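Local coordinates for beta-1,4-mannanase (Caldicellulosiruptor saccharolyticus, PDB 1PMH), which binds mannan chains such as mannohexaose as a family 27 carbohydrate-binding module of an enzyme that probably hydrolyses beta-1,4-mannans, at residues Y105-E119 with V139-R151. Numbering follows the deposited sequence. Where two conformers were deposited one is given.
With BMA (beta-D-mannopyranose), chain B; BMA (beta-D-mannopyranose), chain C; BMA (beta-D-mannopyranose), chain D; BMA (beta-D-mannopyranose), chain E.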
loop_
_atom_site.group_PDB
_atom_site.type_symbol
_atom_site.label_atom_id
_atom_site.label_comp_id
_atom_site.label_asym_id
_atom_site.label_seq_id
_atom_site.Cartn_x
_atom_site.Cartn_y
_atom_site.Cartn_z
ATOM N N TYR A 105 8.645 -0.807 -3.139
ATOM C CA TYR A 105 7.402 -1.422 -2.749
ATOM C C TYR A 105 6.984 -2.439 -3.790
ATOM O O TYR A 105 7.371 -2.393 -4.967
ATOM C CB TYR A 105 6.288 -0.416 -2.433
ATOM C CG TYR A 105 5.762 0.244 -3.675
ATOM C CD1 TYR A 105 4.732 -0.325 -4.375
ATOM C CD2 TYR A 105 6.301 1.413 -4.179
ATOM C CE1 TYR A 105 4.253 0.234 -5.561
ATOM C CE2 TYR A 105 5.838 2.000 -5.335
ATOM C CZ TYR A 105 4.850 1.372 -6.065
ATOM O OH TYR A 105 4.347 1.897 -7.227
ATOM N N LYS A 106 6.174 -3.383 -3.332
ATOM C CA LYS A 106 5.544 -4.394 -4.177
ATOM C C LYS A 106 4.083 -4.522 -3.781
ATOM O O LYS A 106 3.746 -4.382 -2.621
ATOM C CB LYS A 106 6.221 -5.747 -4.070
ATOM C CG LYS A 106 7.713 -5.754 -4.289
ATOM C CD LYS A 106 8.297 -7.146 -4.406
ATOM C CE LYS A 106 9.763 -7.140 -4.837
ATOM N NZ LYS A 106 10.261 -8.549 -4.975
ATOM N N VAL A 107 3.266 -4.849 -4.781
ATOM C CA VAL A 107 1.863 -5.158 -4.590
ATOM C C VAL A 107 1.668 -6.599 -5.053
ATOM O O VAL A 107 2.052 -6.931 -6.189
ATOM C CB VAL A 107 0.975 -4.193 -5.370
ATOM C CG1 VAL A 107 -0.484 -4.561 -5.201
ATOM C CG2 VAL A 107 1.207 -2.758 -4.913
ATOM N N VAL A 108 1.112 -7.421 -4.177
ATOM C CA VAL A 108 1.114 -8.865 -4.317
ATOM C C VAL A 108 -0.258 -9.420 -3.985
ATOM O O VAL A 108 -0.896 -8.996 -3.026
ATOM C CB VAL A 108 2.142 -9.447 -3.335
ATOM C CG1 VAL A 108 2.130 -10.935 -3.219
ATOM C CG2 VAL A 108 3.544 -8.967 -3.691
ATOM N N ILE A 109 -0.678 -10.427 -4.759
ATOM C CA ILE A 109 -1.727 -11.345 -4.315
ATOM C C ILE A 109 -1.050 -12.566 -3.761
ATOM O O ILE A 109 -0.331 -13.264 -4.488
ATOM C CB ILE A 109 -2.738 -11.701 -5.424
ATOM C CG1 ILE A 109 -3.453 -10.446 -5.943
ATOM C CG2 ILE A 109 -3.728 -12.739 -4.904
ATOM C CD1 ILE A 109 -4.328 -10.719 -7.187
ATOM N N ASN A 110 -1.212 -12.801 -2.466
ATOM C CA ASN A 110 -0.495 -13.884 -1.804
ATOM C C ASN A 110 -1.150 -15.238 -1.961
ATOM O O ASN A 110 -1.563 -15.860 -1.013
ATOM C CB ASN A 110 -0.209 -13.499 -0.351
ATOM C CG ASN A 110 0.801 -14.406 0.313
ATOM O OD1 ASN A 110 1.569 -15.101 -0.381
ATOM N ND2 ASN A 110 0.819 -14.380 1.658
ATOM N N ASP A 111 -1.198 -15.679 -3.228
ATOM C CA ASP A 111 -1.571 -17.021 -3.642
ATOM C C ASP A 111 -0.351 -17.533 -4.407
ATOM O O ASP A 111 -0.047 -17.072 -5.517
ATOM C CB ASP A 111 -2.786 -17.026 -4.535
ATOM C CG ASP A 111 -3.260 -18.444 -4.820
ATOM O OD1 ASP A 111 -2.412 -19.229 -5.303
ATOM O OD2 ASP A 111 -4.449 -18.724 -4.611
ATOM N N GLY A 112 0.496 -18.282 -3.712
ATOM C CA GLY A 112 1.827 -18.602 -4.182
ATOM C C GLY A 112 2.733 -17.398 -4.334
ATOM O O GLY A 112 3.779 -17.526 -4.984
ATOM N N TRP A 113 2.381 -16.261 -3.727
ATOM C CA TRP A 113 3.126 -14.995 -3.807
ATOM C C TRP A 113 3.262 -14.539 -5.261
ATOM O O TRP A 113 4.260 -14.757 -5.933
ATOM C CB TRP A 113 4.487 -15.075 -3.124
ATOM C CG TRP A 113 5.186 -13.740 -3.040
ATOM C CD1 TRP A 113 6.132 -13.239 -3.917
ATOM C CD2 TRP A 113 5.035 -12.777 -2.033
ATOM N NE1 TRP A 113 6.557 -11.990 -3.526
ATOM C CE2 TRP A 113 5.925 -11.708 -2.348
ATOM C CE3 TRP A 113 4.271 -12.732 -0.862
ATOM C CZ2 TRP A 113 6.037 -10.583 -1.519
ATOM C CZ3 TRP A 113 4.389 -11.592 -0.063
ATOM C CH2 TRP A 113 5.259 -10.573 -0.419
ATOM N N LYS A 114 2.233 -13.874 -5.766
ATOM C CA LYS A 114 2.163 -13.376 -7.122
ATOM C C LYS A 114 2.308 -11.874 -7.137
ATOM O O LYS A 114 1.416 -11.142 -6.718
ATOM C CB LYS A 114 0.809 -13.792 -7.695
ATOM C CG LYS A 114 0.615 -13.476 -9.147
ATOM C CD LYS A 114 1.583 -14.238 -10.020
ATOM C CE LYS A 114 1.330 -13.886 -11.462
ATOM N NZ LYS A 114 2.298 -14.473 -12.430
ATOM N N GLU A 115 3.453 -11.400 -7.551
ATOM C CA GLU A 115 3.693 -9.985 -7.658
ATOM C C GLU A 115 2.912 -9.429 -8.834
ATOM O O GLU A 115 3.042 -9.903 -9.957
ATOM C CB GLU A 115 5.183 -9.681 -7.802
ATOM C CG GLU A 115 5.960 -10.224 -6.610
ATOM C CD GLU A 115 7.445 -9.971 -6.544
ATOM O OE1 GLU A 115 7.885 -9.138 -7.321
ATOM O OE2 GLU A 115 8.120 -10.540 -5.667
ATOM N N LEU A 116 2.134 -8.392 -8.560
ATOM C CA LEU A 116 1.455 -7.645 -9.584
ATOM C C LEU A 116 2.264 -6.508 -10.129
ATOM O O LEU A 116 2.174 -6.179 -11.317
ATOM C CB LEU A 116 0.116 -7.097 -9.082
ATOM C CG LEU A 116 -0.854 -8.126 -8.476
ATOM C CD1 LEU A 116 -2.122 -7.386 -8.105
ATOM C CD2 LEU A 116 -1.074 -9.303 -9.412
ATOM N N GLY A 117 3.072 -5.880 -9.294
ATOM C CA GLY A 117 3.912 -4.809 -9.722
ATOM C C GLY A 117 4.767 -4.339 -8.569
ATOM O O GLY A 117 4.582 -4.739 -7.426
ATOM N N SER A 118 5.764 -3.552 -8.936
ATOM C CA SER A 118 6.728 -3.051 -7.985
ATOM C C SER A 118 7.421 -1.841 -8.537
ATOM O O SER A 118 7.456 -1.643 -9.754
ATOM C CB SER A 118 7.759 -4.132 -7.677
ATOM O OG SER A 118 8.415 -4.555 -8.847
ATOM N N GLU A 119 8.005 -1.070 -7.615
ATOM C CA GLU A 119 8.934 -0.024 -7.971
ATOM C C GLU A 119 10.065 0.015 -6.963
ATOM O O GLU A 119 9.881 -0.283 -5.790
ATOM C CB GLU A 119 8.315 1.352 -8.024
ATOM C CG GLU A 119 7.211 1.522 -9.052
ATOM C CD GLU A 119 6.910 3.006 -9.224
ATOM O OE1 GLU A 119 7.621 3.653 -10.057
ATOM O OE2 GLU A 119 6.005 3.532 -8.518
ATOM N N VAL A 139 3.188 11.752 -3.825
ATOM C CA VAL A 139 2.042 10.899 -4.060
ATOM C C VAL A 139 2.302 9.994 -5.240
ATOM O O VAL A 139 2.652 10.427 -6.344
ATOM C CB VAL A 139 0.820 11.760 -4.325
ATOM C CG1 VAL A 139 -0.407 10.883 -4.608
ATOM C CG2 VAL A 139 0.565 12.713 -3.140
ATOM N N ILE A 140 2.130 8.703 -4.999
ATOM C CA ILE A 140 2.263 7.627 -5.987
ATOM C C ILE A 140 0.885 7.049 -6.172
ATOM O O ILE A 140 0.258 6.595 -5.235
ATOM C CB ILE A 140 3.259 6.579 -5.520
ATOM C CG1 ILE A 140 4.633 7.241 -5.449
ATOM C CG2 ILE A 140 3.285 5.371 -6.468
ATOM C CD1 ILE A 140 5.683 6.429 -4.827
ATOM N N HIS A 141 0.423 7.088 -7.405
ATOM C CA HIS A 141 -0.900 6.594 -7.760
ATOM C C HIS A 141 -0.717 5.690 -8.959
ATOM O O HIS A 141 -0.385 6.159 -10.055
ATOM C CB HIS A 141 -1.815 7.767 -8.105
ATOM C CG HIS A 141 -3.226 7.390 -8.399
ATOM N ND1 HIS A 141 -4.163 8.312 -8.813
ATOM C CD2 HIS A 141 -3.889 6.222 -8.264
ATOM C CE1 HIS A 141 -5.352 7.734 -8.795
ATOM N NE2 HIS A 141 -5.186 6.434 -8.670
ATOM N N LYS A 142 -0.931 4.382 -8.780
ATOM C CA LYS A 142 -0.662 3.399 -9.837
ATOM C C LYS A 142 -1.765 2.371 -9.835
ATOM O O LYS A 142 -2.421 2.174 -8.827
ATOM C CB LYS A 142 0.651 2.620 -9.595
ATOM C CG LYS A 142 1.911 3.429 -9.549
ATOM C CD LYS A 142 2.370 3.822 -10.912
ATOM C CE LYS A 142 3.789 4.372 -10.921
ATOM N NZ LYS A 142 3.984 5.303 -12.085
ATOM N N ALA A 143 -1.874 1.695 -10.971
ATOM C CA ALA A 143 -2.642 0.470 -11.104
ATOM C C ALA A 143 -1.775 -0.581 -11.743
ATOM O O ALA A 143 -1.143 -0.306 -12.744
ATOM C CB ALA A 143 -3.905 0.691 -11.921
ATOM N N PHE A 144 -1.793 -1.781 -11.190
ATOM C CA PHE A 144 -1.079 -2.913 -11.740
ATOM C C PHE A 144 -2.049 -3.962 -12.234
ATOM O O PHE A 144 -3.098 -4.159 -11.611
ATOM C CB PHE A 144 -0.138 -3.530 -10.707
ATOM C CG PHE A 144 0.927 -2.623 -10.211
ATOM C CD1 PHE A 144 1.732 -1.955 -11.081
ATOM C CD2 PHE A 144 1.180 -2.476 -8.862
ATOM C CE1 PHE A 144 2.709 -1.097 -10.601
ATOM C CE2 PHE A 144 2.192 -1.699 -8.400
ATOM C CZ PHE A 144 2.936 -0.974 -9.251
ATOM N N ALA A 145 -1.681 -4.657 -13.302
ATOM C CA ALA A 145 -2.529 -5.677 -13.875
ATOM C C ALA A 145 -2.667 -6.891 -12.977
ATOM O O ALA A 145 -1.685 -7.373 -12.391
ATOM C CB ALA A 145 -2.001 -6.132 -15.231
ATOM N N ILE A 146 -3.881 -7.441 -12.930
ATOM C CA ILE A 146 -4.103 -8.808 -12.477
ATOM C C ILE A 146 -3.935 -9.690 -13.726
ATOM O O ILE A 146 -4.714 -9.532 -14.664
ATOM C CB ILE A 146 -5.473 -9.003 -11.829
ATOM C CG1 ILE A 146 -5.651 -8.071 -10.627
ATOM C CG2 ILE A 146 -5.684 -10.443 -11.436
ATOM C CD1 ILE A 146 -7.039 -8.053 -10.045
ATOM N N PRO A 147 -2.978 -10.615 -13.776
ATOM C CA PRO A 147 -2.757 -11.418 -14.985
ATOM C C PRO A 147 -3.942 -12.341 -15.204
ATOM O O PRO A 147 -4.639 -12.730 -14.266
ATOM C CB PRO A 147 -1.445 -12.128 -14.665
ATOM C CG PRO A 147 -1.355 -12.178 -13.194
ATOM C CD PRO A 147 -2.032 -10.946 -12.700
ATOM N N GLU A 148 -4.116 -12.752 -16.457
ATOM C CA GLU A 148 -5.258 -13.558 -16.872
ATOM C C GLU A 148 -5.360 -14.836 -16.024
ATOM O O GLU A 148 -6.458 -15.260 -15.629
ATOM C CB GLU A 148 -5.189 -13.797 -18.389
ATOM C CG GLU A 148 -5.176 -12.491 -19.190
ATOM C CD GLU A 148 -3.818 -11.823 -19.438
ATOM O OE1 GLU A 148 -3.205 -11.170 -18.543
ATOM O OE2 GLU A 148 -3.364 -11.909 -20.604
ATOM N N ASP A 149 -4.216 -15.464 -15.719
ATOM C CA ASP A 149 -4.231 -16.714 -14.957
ATOM C C ASP A 149 -4.627 -16.521 -13.501
ATOM O O ASP A 149 -4.906 -17.514 -12.829
ATOM C CB ASP A 149 -2.914 -17.488 -15.074
ATOM C CG ASP A 149 -1.796 -16.948 -14.222
ATOM O OD1 ASP A 149 -1.615 -15.733 -14.151
ATOM O OD2 ASP A 149 -0.952 -17.700 -13.674
ATOM N N PHE A 150 -4.678 -15.285 -13.000
ATOM C CA PHE A 150 -5.225 -14.984 -11.658
ATOM C C PHE A 150 -6.659 -14.520 -11.651
ATOM O O PHE A 150 -7.188 -14.212 -10.575
ATOM C CB PHE A 150 -4.294 -13.984 -10.940
ATOM C CG PHE A 150 -3.274 -14.659 -10.072
ATOM C CD1 PHE A 150 -2.381 -15.582 -10.586
ATOM C CD2 PHE A 150 -3.276 -14.448 -8.696
ATOM C CE1 PHE A 150 -1.542 -16.285 -9.708
ATOM C CE2 PHE A 150 -2.452 -15.116 -7.888
ATOM C CZ PHE A 150 -1.591 -16.049 -8.366
ATOM N N ARG A 151 -7.299 -14.431 -12.833
ATOM C CA ARG A 151 -8.661 -13.949 -12.902
ATOM C C ARG A 151 -9.590 -15.144 -12.689
ATOM O O ARG A 151 -10.296 -15.588 -13.579
ATOM C CB ARG A 151 -8.884 -13.180 -14.182
ATOM C CG ARG A 151 -8.012 -11.966 -14.313
ATOM C CD ARG A 151 -8.290 -11.191 -15.602
ATOM N NE ARG A 151 -7.205 -10.255 -15.872
ATOM C CZ ARG A 151 -6.999 -9.649 -17.027
ATOM N NH1 ARG A 151 -7.845 -9.762 -18.046
ATOM N NH2 ARG A 151 -5.965 -8.844 -17.159
HETATM C C1 BMA B . 9.195 -13.910 -1.567
HETATM C C2 BMA B . 9.305 -15.431 -1.630
HETATM C C3 BMA B . 7.935 -15.923 -1.244
HETATM C C4 BMA B . 7.495 -15.376 0.098
HETATM C C5 BMA B . 7.592 -13.848 0.162
HETATM C C6 BMA B . 7.250 -13.186 1.490
HETATM O O2 BMA B . 10.285 -15.908 -0.747
HETATM O O3 BMA B . 7.957 -17.340 -1.264
HETATM O O4 BMA B . 6.141 -15.681 0.258
HETATM O O5 BMA B . 8.909 -13.510 -0.244
HETATM O O6 BMA B . 8.045 -13.699 2.523
HETATM C C1 BMA C . 5.759 -16.012 1.605
HETATM C C2 BMA C . 4.263 -15.865 1.783
HETATM C C3 BMA C . 3.870 -16.247 3.218
HETATM C C4 BMA C . 4.339 -17.695 3.441
HETATM C C5 BMA C . 5.830 -17.886 3.155
HETATM C C6 BMA C . 6.396 -19.304 3.243
HETATM O O2 BMA C . 3.592 -16.557 0.753
HETATM O O3 BMA C . 2.454 -16.247 3.289
HETATM O O4 BMA C . 4.193 -18.093 4.778
HETATM O O5 BMA C . 6.083 -17.403 1.866
HETATM O O6 BMA C . 7.806 -19.211 3.186
HETATM C C1 BMA D . 12.371 -10.025 -2.625
HETATM C C2 BMA D . 11.263 -9.799 -1.643
HETATM C C3 BMA D . 10.824 -11.166 -1.127
HETATM C C4 BMA D . 10.495 -12.087 -2.315
HETATM C C5 BMA D . 11.614 -12.101 -3.335
HETATM C C6 BMA D . 11.179 -12.888 -4.559
HETATM O O2 BMA D . 10.184 -9.161 -2.287
HETATM O O3 BMA D . 9.745 -10.980 -0.202
HETATM O O4 BMA D . 10.455 -13.415 -1.871
HETATM O O5 BMA D . 11.935 -10.796 -3.737
HETATM O O6 BMA D . 12.287 -13.055 -5.371
HETATM C C1 BMA E . 16.156 -7.172 -4.532
HETATM C C2 BMA E . 15.214 -7.615 -5.626
HETATM C C3 BMA E . 13.867 -7.932 -4.991
HETATM C C4 BMA E . 14.032 -8.790 -3.776
HETATM C C5 BMA E . 15.055 -8.230 -2.778
HETATM C C6 BMA E . 15.315 -9.091 -1.569
HETATM O O2 BMA E . 15.718 -8.796 -6.220
HETATM O O3 BMA E . 12.943 -8.457 -5.938
HETATM O O4 BMA E . 12.765 -8.796 -3.163
HETATM O O5 BMA E . 16.290 -8.044 -3.453
HETATM O O6 BMA E . 15.677 -10.400 -1.949
HETATM O O HOH W 1 0.858 -7.719 -13.152
#
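Phe144 lays one ring face on Gly117, whose CA stands 3.6 Å from the ring centroid and 7° off the normal with no side chain between, while Val107 CG2 meets the ring edge. Gly117 and Leu116 form a classic beta bulge opposite Val107. Phe150 is used likewise: Lys114 CG lies over one face, and Asp111 O and Ile109 CG2 sit at the edge. In the conformer given, Lys114 gets there by placing CG anti to the backbone N (chi1 -174°) and bending at chi2, which carries CE on to Pro147 CG at 3.6 Å. These contacts join the two sheets of a jellyroll beta-sandwich, the hairpin of strands 102-109 and 114-122 packing on strand 135-145 and the turn after it. The hairpin's other side binds glycan. Trp113 has the chain B mannose on one face, with C5 3.5 Å from CD2, and Val108 CG1 on the opposite face. At its edge, NE1 donates to the anti lone pair of Glu115 OE2, which, in the conformer given, also takes a 3.0 Å bond from Lys106 NZ; that ammonium further reaches the chain D and chain E sugars. Replacing Trp113 by an alanine is likely to take the aromatic platform from under the chain B mannose and leave Glu115 OE2 with one donor fewer. Asn110 grips the chain C mannose by O2 and O3. Farther along, Tyr105 OH, packed against Ile140 CG2 and Lys142 CG, donates to Glu119 OE2 at 2.7 Å. A water bridges the two segments, donating to both Leu116 O and Ala145 O, at 2.7 Å from each.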